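Local atomic coordinates of dihydrodipicolinate synthase (Bacillus clausii KSM-K16, PDB entry 3E96), a protein that probably acts as a 4-hydroxy-tetrahydrodipicolinate synthase, the DapA-family lyase that condenses pyruvate with aspartate semialdehyde on the way to lysine. Residues L12-G17 / A229-D234; Y90-A95 / R130-A135; A200-H205 / R240-I245. All blocks are in the same frame, centred on the assembly; numbering follows the deposited sequence.

Interaction 1. Residues L12-G17 / A229-D234; sequences LETISG and ALRNND
Arg231 reaches across from the last turn of helix 220-231 to the backbone in front of strand 15-17. One direct hydrogen bond joins the two segments. NH2 of Arg231 donates to the carbonyl O of Glu13 over 2.9 Å. The oxygen lies in the guanidinium plane, at its edge. Seen from the acceptor, the nitrogen sits in the carbonyl plane on a lone pair, with a C=O...N angle of 144°. The bond is bent at the hydrogen, where the angle is 142°.

A water adds a second link. It accepts from NE of Arg231 at 3.0 Å and donates to O of Glu13, also at 3.0 Å. Glu13 O therefore takes two donors, Arg231 NH2 and the water. NH2 and NE lie on the same guanidinium edge, and the two links should limit the rotation of the guanidinium. The arginine chain runs extended from CG to NE, and this length lets it bridge a gap of 9.6 Å between CA of Arg231 and CA of Thr14.

These residues belong to a TIM barrel. Strand 15-17 is the first of its eight parallel strands, and helix 220-231 packs on it from outside through Leu227 and Ala223, which touch Ile15. Glu13 is the centre of an inverse gamma turn leading into the strand. At the other end, Asn233 has positive phi and closes the helix with a Schellman motif. Asp234 then caps the next helix through Ala237 N.

The van der Waals part is small. CB of Thr14 lies 3.6 Å from NH2 of Arg231, approached obliquely. Thr14 OG1 points anti to its own backbone N (chi1 -177°), which leaves it 3.7 Å from NH2 of Arg231. The methyl CG2 is turned away, and the side chain of Thr14 also packs on Val49 and Leu227.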
ATOM      1  N   LEU B  12      -0.264 -20.343  18.325  1.00 18.44           N
ATOM      2  CA  LEU B  12      -0.468 -19.747  17.004  1.00 17.78           C
ATOM      3  C   LEU B  12      -0.367 -20.756  15.863  1.00 17.44           C
ATOM      4  O   LEU B  12      -0.653 -20.427  14.709  1.00 16.02           O
ATOM      5  CB  LEU B  12       0.536 -18.613  16.781  1.00 17.95           C
ATOM      6  CG  LEU B  12       0.273 -17.357  17.619  1.00 18.40           C
ATOM      7  CD1 LEU B  12       1.473 -16.427  17.563  1.00 19.43           C
ATOM      8  CD2 LEU B  12      -0.986 -16.659  17.103  1.00 20.91           C
ATOM      9  N   GLU B  13       0.047 -21.979  16.183  1.00 16.65           N
ATOM     10  CA  GLU B  13       0.155 -23.035  15.178  1.00 16.84           C
ATOM     11  C   GLU B  13      -1.220 -23.679  15.057  1.00 17.16           C
ATOM     12  O   GLU B  13      -1.465 -24.790  15.536  1.00 17.47           O
ATOM     13  CB  GLU B  13       1.210 -24.063  15.597  1.00 18.43           C
ATOM     14  CG  GLU B  13       2.587 -23.440  15.791  1.00 19.87           C
ATOM     15  CD  GLU B  13       3.661 -24.460  16.114  1.00 21.80           C
ATOM     16  OE1 GLU B  13       3.341 -25.471  16.770  1.00 22.12           O
ATOM     17  OE2 GLU B  13       4.825 -24.241  15.722  1.00 20.50           O
ATOM     18  N   THR B  14      -2.121 -22.951  14.409  1.00 15.80           N
ATOM     19  CA  THR B  14      -3.495 -23.387  14.221  1.00 15.36           C
ATOM     20  C   THR B  14      -4.076 -22.465  13.150  1.00 15.18           C
ATOM     21  O   THR B  14      -3.326 -21.848  12.397  1.00 14.85           O
ATOM     22  CB  THR B  14      -4.286 -23.229  15.548  1.00 15.46           C
ATOM     23  OG1 THR B  14      -5.623 -23.712  15.383  1.00 15.08           O
ATOM     24  CG2 THR B  14      -4.321 -21.760  15.975  1.00 16.16           C
ATOM     25  N   ILE B  15      -5.397 -22.375  13.073  1.00 15.30           N
ATOM     26  CA  ILE B  15      -6.037 -21.501  12.095  1.00 15.15           C
ATOM     27  C   ILE B  15      -6.161 -20.086  12.663  1.00 15.10           C
ATOM     28  O   ILE B  15      -6.658 -19.903  13.775  1.00 15.76           O
ATOM     29  CB  ILE B  15      -7.476 -21.972  11.755  1.00 15.55           C
ATOM     30  CG1 ILE B  15      -7.450 -23.339  11.072  1.00 16.08           C
ATOM     31  CG2 ILE B  15      -8.164 -20.940  10.861  1.00 15.47           C
ATOM     32  CD1 ILE B  15      -8.823 -24.001  11.015  1.00 17.14           C
ATOM     33  N   SER B  16      -5.697 -19.094  11.910  1.00 13.95           N
ATOM     34  CA  SER B  16      -5.834 -17.703  12.323  1.00 14.53           C
ATOM     35  C   SER B  16      -6.969 -17.159  11.468  1.00 14.97           C
ATOM     36  O   SER B  16      -6.793 -16.933  10.268  1.00 14.38           O
ATOM     37  CB  SER B  16      -4.552 -16.909  12.051  1.00 17.47           C
ATOM     38  OG  SER B  16      -3.569 -17.172  13.036  1.00 19.95           O
ATOM     39  N   GLY B  17      -8.139 -16.985  12.080  1.00 14.97           N
ATOM     40  CA  GLY B  17      -9.287 -16.476  11.350  1.00 14.71           C
ATOM     41  C   GLY B  17      -9.222 -14.969  11.210  1.00 15.32           C
ATOM     42  O   GLY B  17      -8.993 -14.264  12.195  1.00 13.54           O
ATOM     43  N   ALA B 229      -7.285 -32.665   9.288  1.00 19.03           N
ATOM     44  CA  ALA B 229      -6.773 -33.636   8.326  1.00 18.82           C
ATOM     45  C   ALA B 229      -5.256 -33.500   8.215  1.00 18.92           C
ATOM     46  O   ALA B 229      -4.534 -34.497   8.203  1.00 19.59           O
ATOM     47  CB  ALA B 229      -7.424 -33.421   6.956  1.00 18.32           C
ATOM     48  N   LEU B 230      -4.776 -32.262   8.137  1.00 17.37           N
ATOM     49  CA  LEU B 230      -3.341 -32.017   8.033  1.00 18.51           C
ATOM     50  C   LEU B 230      -2.618 -32.519   9.281  1.00 19.14           C
ATOM     51  O   LEU B 230      -1.588 -33.184   9.190  1.00 19.30           O
ATOM     52  CB  LEU B 230      -3.070 -30.519   7.849  1.00 16.83           C
ATOM     53  CG  LEU B 230      -3.438 -29.914   6.486  1.00 18.06           C
ATOM     54  CD1 LEU B 230      -3.346 -28.393   6.543  1.00 16.29           C
ATOM     55  CD2 LEU B 230      -2.497 -30.462   5.418  1.00 16.28           C
ATOM     56  N   ARG B 231      -3.162 -32.192  10.449  1.00 20.38           N
ATOM     57  CA  ARG B 231      -2.560 -32.610  11.707  1.00 21.30           C
ATOM     58  C   ARG B 231      -2.539 -34.129  11.857  1.00 21.26           C
ATOM     59  O   ARG B 231      -1.619 -34.681  12.455  1.00 22.44           O
ATOM     60  CB  ARG B 231      -3.308 -31.981  12.885  1.00 19.63           C
ATOM     61  CG  ARG B 231      -2.985 -30.508  13.116  1.00 20.53           C
ATOM     62  CD  ARG B 231      -3.846 -29.936  14.223  1.00 21.53           C
ATOM     63  NE  ARG B 231      -3.396 -28.619  14.664  1.00 20.34           N
ATOM     64  CZ  ARG B 231      -4.024 -27.892  15.583  1.00 21.32           C
ATOM     65  NH1 ARG B 231      -5.128 -28.354  16.151  1.00 22.17           N
ATOM     66  NH2 ARG B 231      -3.545 -26.710  15.945  1.00 21.15           N
ATOM     67  N   ASN B 232      -3.551 -34.803  11.319  1.00 22.85           N
ATOM     68  CA  ASN B 232      -3.619 -36.260  11.412  1.00 23.78           C
ATOM     69  C   ASN B 232      -2.858 -36.944  10.287  1.00 24.46           C
ATOM     70  O   ASN B 232      -2.794 -38.172  10.232  1.00 24.14           O
ATOM     71  CB  ASN B 232      -5.071 -36.739  11.377  1.00 26.59           C
ATOM     72  CG  ASN B 232      -5.875 -36.251  12.559  1.00 28.44           C
ATOM     73  OD1 ASN B 232      -5.357 -36.132  13.667  1.00 31.93           O
ATOM     74  ND2 ASN B 232      -7.155 -35.980  12.333  1.00 30.93           N
ATOM     75  N   ASN B 233      -2.288 -36.151   9.388  1.00 24.83           N
ATOM     76  CA  ASN B 233      -1.552 -36.697   8.256  1.00 25.43           C
ATOM     77  C   ASN B 233      -2.451 -37.602   7.426  1.00 25.03           C
ATOM     78  O   ASN B 233      -2.004 -38.607   6.870  1.00 24.33           O
ATOM     79  CB  ASN B 233      -0.327 -37.473   8.741  1.00 28.92           C
ATOM     80  CG  ASN B 233       0.699 -36.576   9.401  1.00 31.10           C
ATOM     81  OD1 ASN B 233       1.224 -35.656   8.775  1.00 34.18           O
ATOM     82  ND2 ASN B 233       0.987 -36.835  10.669  1.00 32.40           N
ATOM     83  N   ASP B 234      -3.728 -37.242   7.356  1.00 24.42           N
ATOM     84  CA  ASP B 234      -4.700 -37.997   6.574  1.00 24.21           C
ATOM     85  C   ASP B 234      -4.699 -37.380   5.175  1.00 24.61           C
ATOM     86  O   ASP B 234      -5.549 -36.547   4.852  1.00 22.01           O
ATOM     87  CB  ASP B 234      -6.088 -37.865   7.197  1.00 23.92           C
ATOM     88  CG  ASP B 234      -7.112 -38.766   6.540  1.00 25.54           C
ATOM     89  OD1 ASP B 234      -6.895 -39.194   5.385  1.00 25.98           O
ATOM     90  OD2 ASP B 234      -8.149 -39.035   7.179  1.00 27.84           O
TER
HETATM   91  O   HOH W   1      -0.753 -27.366  14.174  1.00 20.57           O

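Interaction 2. Residues Y90-A95 / R130-A135; sequences YATSTA and RDIIEA
Ile132 and Ala95 make the tight part of this contact between helix 92-105 and helix 122-136. The end of the isoleucine does the touching: Ile132 CD1 lies 3.6 Å from Ala95 CB, and Ile132 CG1 lies 4.1 Å from Ala95 CB. Ile132 holds CG1 beside its backbone N (chi1 -65°), and the extended second torsion carries CD1 onward to the neighbouring helix. The small alanine leaves room for it. Ile132 also rests on Ile112 of strand 109-112, so it sits between the barrel wall and the adjacent helix. Both helices belong to the outer layer of the TIM barrel.

The packing is looser at Thr92, in the first turn of its helix. CB of Thr92 comes no nearer than 4.4 Å to CG1 of Ile132, although the two CA atoms are only 6.2 Å apart. Thr92 and Asp131 are partly exposed, and here the contact opens toward solvent. Asp131 turns to its own helix: OD1 takes NE and NH2 of Arg130 side-on, from one face of the carboxylate plane. Both bonds belong to one salt bridge, with Arg130 NH2 2.9 Å from Asp131 OD1. On another side, Ala91, Ser93 and Thr94 meet the second subunit.

The side chains that pack most closely are hydrocarbon, and no polar bond joins the two segments; the hold depends on fit and burial rather than on direction.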
ATOM      1  N   TYR B  90       1.446   0.978   8.670  1.00 13.15           N
ATOM      2  CA  TYR B  90       1.741   2.372   8.321  1.00 13.77           C
ATOM      3  C   TYR B  90       3.136   2.802   8.778  1.00 14.98           C
ATOM      4  O   TYR B  90       4.005   1.960   8.993  1.00 16.39           O
ATOM      5  CB  TYR B  90       0.679   3.306   8.911  1.00 14.02           C
ATOM      6  CG  TYR B  90      -0.717   3.028   8.398  1.00 13.87           C
ATOM      7  CD1 TYR B  90      -1.024   3.171   7.044  1.00 15.94           C
ATOM      8  CD2 TYR B  90      -1.736   2.631   9.268  1.00 15.47           C
ATOM      9  CE1 TYR B  90      -2.310   2.928   6.567  1.00 15.58           C
ATOM     10  CE2 TYR B  90      -3.028   2.388   8.801  1.00 15.62           C
ATOM     11  CZ  TYR B  90      -3.307   2.539   7.451  1.00 15.25           C
ATOM     12  OH  TYR B  90      -4.586   2.309   6.987  1.00 14.94           O
ATOM     13  N   ALA B  91       3.357   4.108   8.909  1.00 13.51           N
ATOM     14  CA  ALA B  91       4.654   4.615   9.351  1.00 14.45           C
ATOM     15  C   ALA B  91       5.000   3.976  10.697  1.00 14.34           C
ATOM     16  O   ALA B  91       4.105   3.660  11.481  1.00 14.38           O
ATOM     17  CB  ALA B  91       4.602   6.138   9.481  1.00 13.14           C
ATOM     18  N   THR B  92       6.289   3.794  10.977  1.00 15.85           N
ATOM     19  CA  THR B  92       6.690   3.165  12.233  1.00 16.56           C
ATOM     20  C   THR B  92       6.037   3.767  13.476  1.00 16.67           C
ATOM     21  O   THR B  92       5.550   3.030  14.334  1.00 16.42           O
ATOM     22  CB  THR B  92       8.232   3.168  12.416  1.00 19.09           C
ATOM     23  OG1 THR B  92       8.718   4.511  12.474  1.00 23.12           O
ATOM     24  CG2 THR B  92       8.896   2.450  11.262  1.00 17.71           C
ATOM     25  N   SER B  93       6.010   5.092  13.580  1.00 16.66           N
ATOM     26  CA  SER B  93       5.400   5.729  14.748  1.00 16.11           C
ATOM     27  C   SER B  93       3.915   5.377  14.826  1.00 15.62           C
ATOM     28  O   SER B  93       3.379   5.137  15.907  1.00 15.45           O
ATOM     29  CB  SER B  93       5.559   7.250  14.683  1.00 17.18           C
ATOM     30  OG  SER B  93       4.844   7.794  13.588  1.00 18.23           O
ATOM     31  N   THR B  94       3.259   5.358  13.672  1.00 14.44           N
ATOM     32  CA  THR B  94       1.838   5.034  13.591  1.00 15.02           C
ATOM     33  C   THR B  94       1.595   3.576  13.988  1.00 14.73           C
ATOM     34  O   THR B  94       0.658   3.269  14.725  1.00 15.20           O
ATOM     35  CB  THR B  94       1.313   5.256  12.163  1.00 14.41           C
ATOM     36  OG1 THR B  94       1.562   6.611  11.776  1.00 14.40           O
ATOM     37  CG2 THR B  94      -0.187   4.980  12.083  1.00 15.35           C
ATOM     38  N   ALA B  95       2.443   2.678  13.494  1.00 13.36           N
ATOM     39  CA  ALA B  95       2.306   1.261  13.813  1.00 13.63           C
ATOM     40  C   ALA B  95       2.466   1.078  15.319  1.00 14.40           C
ATOM     41  O   ALA B  95       1.736   0.307  15.944  1.00 13.69           O
ATOM     42  CB  ALA B  95       3.361   0.451  13.068  1.00 12.45           C
ATOM     43  N   ARG B 130      11.963  -4.564  12.912  1.00 15.74           N
ATOM     44  CA  ARG B 130      12.730  -4.552  14.152  1.00 16.63           C
ATOM     45  C   ARG B 130      12.369  -3.370  15.044  1.00 15.49           C
ATOM     46  O   ARG B 130      12.118  -3.549  16.234  1.00 16.31           O
ATOM     47  CB  ARG B 130      14.226  -4.509  13.855  1.00 19.02           C
ATOM     48  CG  ARG B 130      15.092  -4.534  15.105  1.00 22.61           C
ATOM     49  CD  ARG B 130      16.440  -3.916  14.805  1.00 26.80           C
ATOM     50  NE  ARG B 130      16.274  -2.555  14.300  1.00 29.20           N
ATOM     51  CZ  ARG B 130      17.242  -1.845  13.735  1.00 30.36           C
ATOM     52  NH1 ARG B 130      18.454  -2.368  13.600  1.00 31.64           N
ATOM     53  NH2 ARG B 130      16.996  -0.619  13.294  1.00 30.40           N
ATOM     54  N   ASP B 131      12.341  -2.168  14.474  1.00 16.10           N
ATOM     55  CA  ASP B 131      12.026  -0.969  15.249  1.00 16.89           C
ATOM     56  C   ASP B 131      10.674  -1.053  15.945  1.00 16.97           C
ATOM     57  O   ASP B 131      10.541  -0.673  17.109  1.00 16.01           O
ATOM     58  CB  ASP B 131      12.053   0.279  14.360  1.00 19.49           C
ATOM     59  CG  ASP B 131      13.454   0.650  13.908  1.00 22.82           C
ATOM     60  OD1 ASP B 131      14.431   0.112  14.470  1.00 23.11           O
ATOM     61  OD2 ASP B 131      13.572   1.494  12.993  1.00 24.97           O
ATOM     62  N   ILE B 132       9.669  -1.543  15.230  1.00 15.45           N
ATOM     63  CA  ILE B 132       8.330  -1.667  15.793  1.00 15.97           C
ATOM     64  C   ILE B 132       8.268  -2.715  16.902  1.00 16.86           C
ATOM     65  O   ILE B 132       7.681  -2.479  17.959  1.00 17.32           O
ATOM     66  CB  ILE B 132       7.309  -2.026  14.691  1.00 15.77           C
ATOM     67  CG1 ILE B 132       7.203  -0.862  13.700  1.00 16.64           C
ATOM     68  CG2 ILE B 132       5.950  -2.358  15.315  1.00 16.46           C
ATOM     69  CD1 ILE B 132       6.445  -1.195  12.427  1.00 14.81           C
ATOM     70  N   ILE B 133       8.873  -3.873  16.661  1.00 16.00           N
ATOM     71  CA  ILE B 133       8.867  -4.940  17.656  1.00 16.31           C
ATOM     72  C   ILE B 133       9.599  -4.516  18.931  1.00 17.79           C
ATOM     73  O   ILE B 133       9.108  -4.739  20.037  1.00 18.16           O
ATOM     74  CB  ILE B 133       9.517  -6.226  17.090  1.00 16.02           C
ATOM     75  CG1 ILE B 133       8.653  -6.771  15.947  1.00 13.92           C
ATOM     76  CG2 ILE B 133       9.662  -7.278  18.187  1.00 17.24           C
ATOM     77  CD1 ILE B 133       9.260  -7.952  15.231  1.00 12.67           C
ATOM     78  N   GLU B 134      10.764  -3.895  18.783  1.00 18.25           N
ATOM     79  CA  GLU B 134      11.516  -3.467  19.958  1.00 20.05           C
ATOM     80  C   GLU B 134      10.791  -2.377  20.741  1.00 20.63           C
ATOM     81  O   GLU B 134      10.791  -2.388  21.972  1.00 20.52           O
ATOM     82  CB  GLU B 134      12.918  -2.989  19.560  1.00 19.60           C
ATOM     83  CG  GLU B 134      13.739  -4.057  18.848  1.00 22.35           C
ATOM     84  CD  GLU B 134      15.216  -3.715  18.754  1.00 25.11           C
ATOM     85  OE1 GLU B 134      15.547  -2.549  18.461  1.00 28.48           O
ATOM     86  OE2 GLU B 134      16.052  -4.621  18.959  1.00 24.90           O
ATOM     87  N   ALA B 135      10.161  -1.444  20.032  1.00 19.06           N
ATOM     88  CA  ALA B 135       9.435  -0.361  20.686  1.00 19.32           C
ATOM     89  C   ALA B 135       8.212  -0.873  21.443  1.00 19.22           C
ATOM     90  O   ALA B 135       7.914  -0.416  22.550  1.00 18.69           O
ATOM     91  CB  ALA B 135       9.008   0.687  19.657  1.00 18.69           C
TER

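Interaction 3. Residues A200-H205 / R240-I245; sequences APFFWH and RIWEDI
Trp242 sets its CG anti to the backbone N (chi1 178°), which sends the indole across to helix 200-206. Phe202 keeps CG beside its own N (chi1 -53°), and its ring swings toward the indole although its CB leaves at an angle to it. The two rings form an offset edge-to-face pair. The edge of Phe202 addresses the indole face, with planes at 81° and 5.5 Å between the phenyl centroid and that of the five-membered ring. CZ of Phe202 stands 3.7 Å above the indole plane, displaced toward the rim. Phe202 CZ is 3.9 Å from Trp242 CZ2.

Pro201 meets the pyrrole part. Pro201 CG lies 3.7 Å from Trp242 CD1, and the two side chains cross at about a right angle. NE1 of Trp242 is hydrogen-bonded to the carbonyl O of Lys198, just before residues 200-205, which helps to fix the indole's rotation. An alanine in place of Trp242 would probably open a gap beside Pro201, leave the Phe202 edge without its aromatic face and deprive Lys198 O of its donor.

Trp239 extends the cluster, meeting both Trp242 and Phe202. The contact lies away from the predicted active-site residues. It joins helix 200-206, between barrel strands 190-193 and 210-213, to helix 235-252, which follows the eight-strand TIM barrel characteristic of the DapA family.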
ATOM      1  N   ALA B 200      -2.319 -23.973   1.975  1.00 12.08           N
ATOM      2  CA  ALA B 200      -2.023 -24.637   3.242  1.00 13.23           C
ATOM      3  C   ALA B 200      -1.450 -26.055   3.158  1.00 11.95           C
ATOM      4  O   ALA B 200      -0.497 -26.375   3.864  1.00 12.48           O
ATOM      5  CB  ALA B 200      -3.276 -24.634   4.134  1.00 12.52           C
ATOM      6  N   PRO B 201      -2.021 -26.930   2.310  1.00 12.90           N
ATOM      7  CA  PRO B 201      -1.469 -28.290   2.237  1.00 12.81           C
ATOM      8  C   PRO B 201      -0.000 -28.328   1.813  1.00 12.59           C
ATOM      9  O   PRO B 201       0.797 -29.097   2.353  1.00 12.58           O
ATOM     10  CB  PRO B 201      -2.383 -28.986   1.224  1.00 12.52           C
ATOM     11  CG  PRO B 201      -3.693 -28.254   1.390  1.00 12.75           C
ATOM     12  CD  PRO B 201      -3.246 -26.813   1.498  1.00 12.25           C
ATOM     13  N   PHE B 202       0.346 -27.494   0.843  1.00 11.17           N
ATOM     14  CA  PHE B 202       1.709 -27.428   0.332  1.00 11.24           C
ATOM     15  C   PHE B 202       2.665 -26.827   1.364  1.00 11.72           C
ATOM     16  O   PHE B 202       3.769 -27.335   1.569  1.00 13.51           O
ATOM     17  CB  PHE B 202       1.708 -26.616  -0.959  1.00 12.16           C
ATOM     18  CG  PHE B 202       0.715 -27.121  -1.976  1.00 12.30           C
ATOM     19  CD1 PHE B 202       1.003 -28.241  -2.755  1.00 12.41           C
ATOM     20  CD2 PHE B 202      -0.528 -26.506  -2.116  1.00 13.45           C
ATOM     21  CE1 PHE B 202       0.069 -28.749  -3.658  1.00 13.33           C
ATOM     22  CE2 PHE B 202      -1.479 -27.005  -3.020  1.00 14.09           C
ATOM     23  CZ  PHE B 202      -1.180 -28.129  -3.792  1.00 14.23           C
ATOM     24  N   PHE B 203       2.244 -25.746   2.009  1.00 11.28           N
ATOM     25  CA  PHE B 203       3.068 -25.121   3.038  1.00 12.16           C
ATOM     26  C   PHE B 203       3.234 -26.081   4.211  1.00 12.19           C
ATOM     27  O   PHE B 203       4.311 -26.172   4.798  1.00 11.98           O
ATOM     28  CB  PHE B 203       2.418 -23.831   3.558  1.00 12.12           C
ATOM     29  CG  PHE B 203       2.725 -22.614   2.743  1.00 13.64           C
ATOM     30  CD1 PHE B 203       2.328 -22.530   1.412  1.00 11.12           C
ATOM     31  CD2 PHE B 203       3.396 -21.532   3.318  1.00 13.30           C
ATOM     32  CE1 PHE B 203       2.593 -21.383   0.660  1.00 14.20           C
ATOM     33  CE2 PHE B 203       3.667 -20.381   2.579  1.00 14.48           C
ATOM     34  CZ  PHE B 203       3.264 -20.305   1.244  1.00 12.47           C
ATOM     35  N   TRP B 204       2.164 -26.797   4.555  1.00 13.37           N
ATOM     36  CA  TRP B 204       2.212 -27.727   5.683  1.00 14.04           C
ATOM     37  C   TRP B 204       3.293 -28.779   5.481  1.00 14.87           C
ATOM     38  O   TRP B 204       4.086 -29.047   6.386  1.00 14.52           O
ATOM     39  CB  TRP B 204       0.849 -28.402   5.881  1.00 14.27           C
ATOM     40  CG  TRP B 204       0.702 -29.068   7.219  1.00 17.73           C
ATOM     41  CD1 TRP B 204       1.132 -30.315   7.572  1.00 20.03           C
ATOM     42  CD2 TRP B 204       0.107 -28.500   8.394  1.00 18.95           C
ATOM     43  NE1 TRP B 204       0.840 -30.560   8.897  1.00 20.91           N
ATOM     44  CE2 TRP B 204       0.212 -29.461   9.423  1.00 20.78           C
ATOM     45  CE3 TRP B 204      -0.504 -27.270   8.674  1.00 18.76           C
ATOM     46  CZ2 TRP B 204      -0.272 -29.229  10.718  1.00 21.84           C
ATOM     47  CZ3 TRP B 204      -0.986 -27.040   9.961  1.00 21.30           C
ATOM     48  CH2 TRP B 204      -0.867 -28.016  10.965  1.00 20.36           C
ATOM     49  N   HIS B 205       3.320 -29.370   4.289  1.00 14.08           N
ATOM     50  CA  HIS B 205       4.317 -30.381   3.952  1.00 16.31           C
ATOM     51  C   HIS B 205       5.728 -29.800   4.063  1.00 15.86           C
ATOM     52  O   HIS B 205       6.672 -30.501   4.436  1.00 16.56           O
ATOM     53  CB  HIS B 205       4.084 -30.892   2.527  1.00 17.92           C
ATOM     54  CG  HIS B 205       5.196 -31.745   2.000  1.00 20.35           C
ATOM     55  ND1 HIS B 205       5.460 -33.008   2.482  1.00 23.42           N
ATOM     56  CD2 HIS B 205       6.127 -31.505   1.046  1.00 21.96           C
ATOM     57  CE1 HIS B 205       6.506 -33.510   1.848  1.00 22.64           C
ATOM     58  NE2 HIS B 205       6.928 -32.618   0.971  1.00 22.06           N
ATOM     59  N   ARG B 240      -9.102 -34.073  -0.491  1.00 18.65           N
ATOM     60  CA  ARG B 240     -10.536 -34.011  -0.735  1.00 18.69           C
ATOM     61  C   ARG B 240     -11.062 -32.643  -0.311  1.00 17.67           C
ATOM     62  O   ARG B 240     -11.790 -31.990  -1.056  1.00 16.65           O
ATOM     63  CB  ARG B 240     -11.251 -35.109   0.053  1.00 23.06           C
ATOM     64  CG  ARG B 240     -12.763 -35.136  -0.136  1.00 29.47           C
ATOM     65  CD  ARG B 240     -13.465 -35.054   1.206  1.00 34.26           C
ATOM     66  NE  ARG B 240     -12.976 -36.071   2.133  1.00 37.18           N
ATOM     67  CZ  ARG B 240     -13.050 -35.967   3.455  1.00 38.45           C
ATOM     68  NH1 ARG B 240     -13.591 -34.889   4.005  1.00 39.41           N
ATOM     69  NH2 ARG B 240     -12.578 -36.937   4.229  1.00 39.85           N
ATOM     70  N   ILE B 241     -10.691 -32.220   0.894  1.00 15.20           N
ATOM     71  CA  ILE B 241     -11.118 -30.928   1.421  1.00 15.91           C
ATOM     72  C   ILE B 241     -10.525 -29.810   0.564  1.00 15.49           C
ATOM     73  O   ILE B 241     -11.198 -28.825   0.251  1.00 15.20           O
ATOM     74  CB  ILE B 241     -10.652 -30.749   2.882  1.00 17.26           C
ATOM     75  CG1 ILE B 241     -11.169 -31.911   3.734  1.00 20.84           C
ATOM     76  CG2 ILE B 241     -11.161 -29.426   3.437  1.00 19.27           C
ATOM     77  CD1 ILE B 241     -10.571 -31.963   5.134  1.00 22.87           C
ATOM     78  N   TRP B 242      -9.262 -29.969   0.189  1.00 14.50           N
ATOM     79  CA  TRP B 242      -8.579 -28.981  -0.644  1.00 15.13           C
ATOM     80  C   TRP B 242      -9.321 -28.762  -1.969  1.00 15.13           C
ATOM     81  O   TRP B 242      -9.648 -27.627  -2.321  1.00 15.22           O
ATOM     82  CB  TRP B 242      -7.145 -29.436  -0.920  1.00 15.02           C
ATOM     83  CG  TRP B 242      -6.372 -28.505  -1.800  1.00 14.07           C
ATOM     84  CD1 TRP B 242      -5.846 -27.291  -1.454  1.00 14.54           C
ATOM     85  CD2 TRP B 242      -6.035 -28.713  -3.177  1.00 13.82           C
ATOM     86  NE1 TRP B 242      -5.196 -26.731  -2.535  1.00 13.74           N
ATOM     87  CE2 TRP B 242      -5.299 -27.585  -3.604  1.00 14.49           C
ATOM     88  CE3 TRP B 242      -6.284 -29.745  -4.090  1.00 13.90           C
ATOM     89  CZ2 TRP B 242      -4.809 -27.460  -4.908  1.00 14.91           C
ATOM     90  CZ3 TRP B 242      -5.796 -29.620  -5.388  1.00 16.45           C
ATOM     91  CH2 TRP B 242      -5.067 -28.484  -5.783  1.00 16.02           C
ATOM     92  N   GLU B 243      -9.588 -29.840  -2.702  1.00 16.06           N
ATOM     93  CA  GLU B 243     -10.289 -29.722  -3.982  1.00 17.48           C
ATOM     94  C   GLU B 243     -11.645 -29.053  -3.800  1.00 17.84           C
ATOM     95  O   GLU B 243     -12.111 -28.319  -4.670  1.00 17.94           O
ATOM     96  CB  GLU B 243     -10.503 -31.097  -4.620  1.00 19.42           C
ATOM     97  CG  GLU B 243      -9.240 -31.776  -5.103  1.00 23.23           C
ATOM     98  CD  GLU B 243      -9.539 -32.960  -5.997  1.00 24.09           C
ATOM     99  OE1 GLU B 243     -10.001 -32.744  -7.135  1.00 26.92           O
ATOM    100  OE2 GLU B 243      -9.319 -34.103  -5.558  1.00 27.77           O
ATOM    101  N   ASP B 244     -12.267 -29.317  -2.657  1.00 18.62           N
ATOM    102  CA  ASP B 244     -13.576 -28.764  -2.324  1.00 19.95           C
ATOM    103  C   ASP B 244     -13.537 -27.248  -2.120  1.00 19.61           C
ATOM    104  O   ASP B 244     -14.473 -26.542  -2.489  1.00 18.53           O
ATOM    105  CB  ASP B 244     -14.096 -29.440  -1.045  1.00 21.88           C
ATOM    106  CG  ASP B 244     -15.526 -29.061  -0.711  1.00 25.04           C
ATOM    107  OD1 ASP B 244     -16.424 -29.332  -1.535  1.00 24.42           O
ATOM    108  OD2 ASP B 244     -15.756 -28.498   0.382  1.00 26.78           O
ATOM    109  N   ILE B 245     -12.445 -26.752  -1.543  1.00 18.67           N
ATOM    110  CA  ILE B 245     -12.309 -25.323  -1.253  1.00 18.96           C
ATOM    111  C   ILE B 245     -11.625 -24.462  -2.320  1.00 19.40           C
ATOM    112  O   ILE B 245     -11.907 -23.268  -2.424  1.00 17.92           O
ATOM    113  CB  ILE B 245     -11.564 -25.124   0.092  1.00 19.28           C
ATOM    114  CG1 ILE B 245     -12.344 -25.807   1.221  1.00 21.21           C
ATOM    115  CG2 ILE B 245     -11.408 -23.643   0.402  1.00 21.57           C
ATOM    116  CD1 ILE B 245     -11.587 -25.873   2.540  1.00 22.21           C
TER

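Overall arrangement
From the N terminus, the chain enters the barrel at strand 15-17, the opening half of interaction 1. Interaction 2 then closes a short loop through strand 109-112, joining two successive outer helices. It is nested inside the long loop that interaction 1 closes at 229-234, where the last barrel helix returns to the first strand. Interaction 3 opens at 200-205, before that closure, and ends at 240-245, after it, so interactions 1 and 3 cross. They also touch, Trp204 packing on Arg231 and Ala229 on Ile241. Interaction 2 lies on the opposite side of the chain's centre from interaction 3, about 34 Å away between centres.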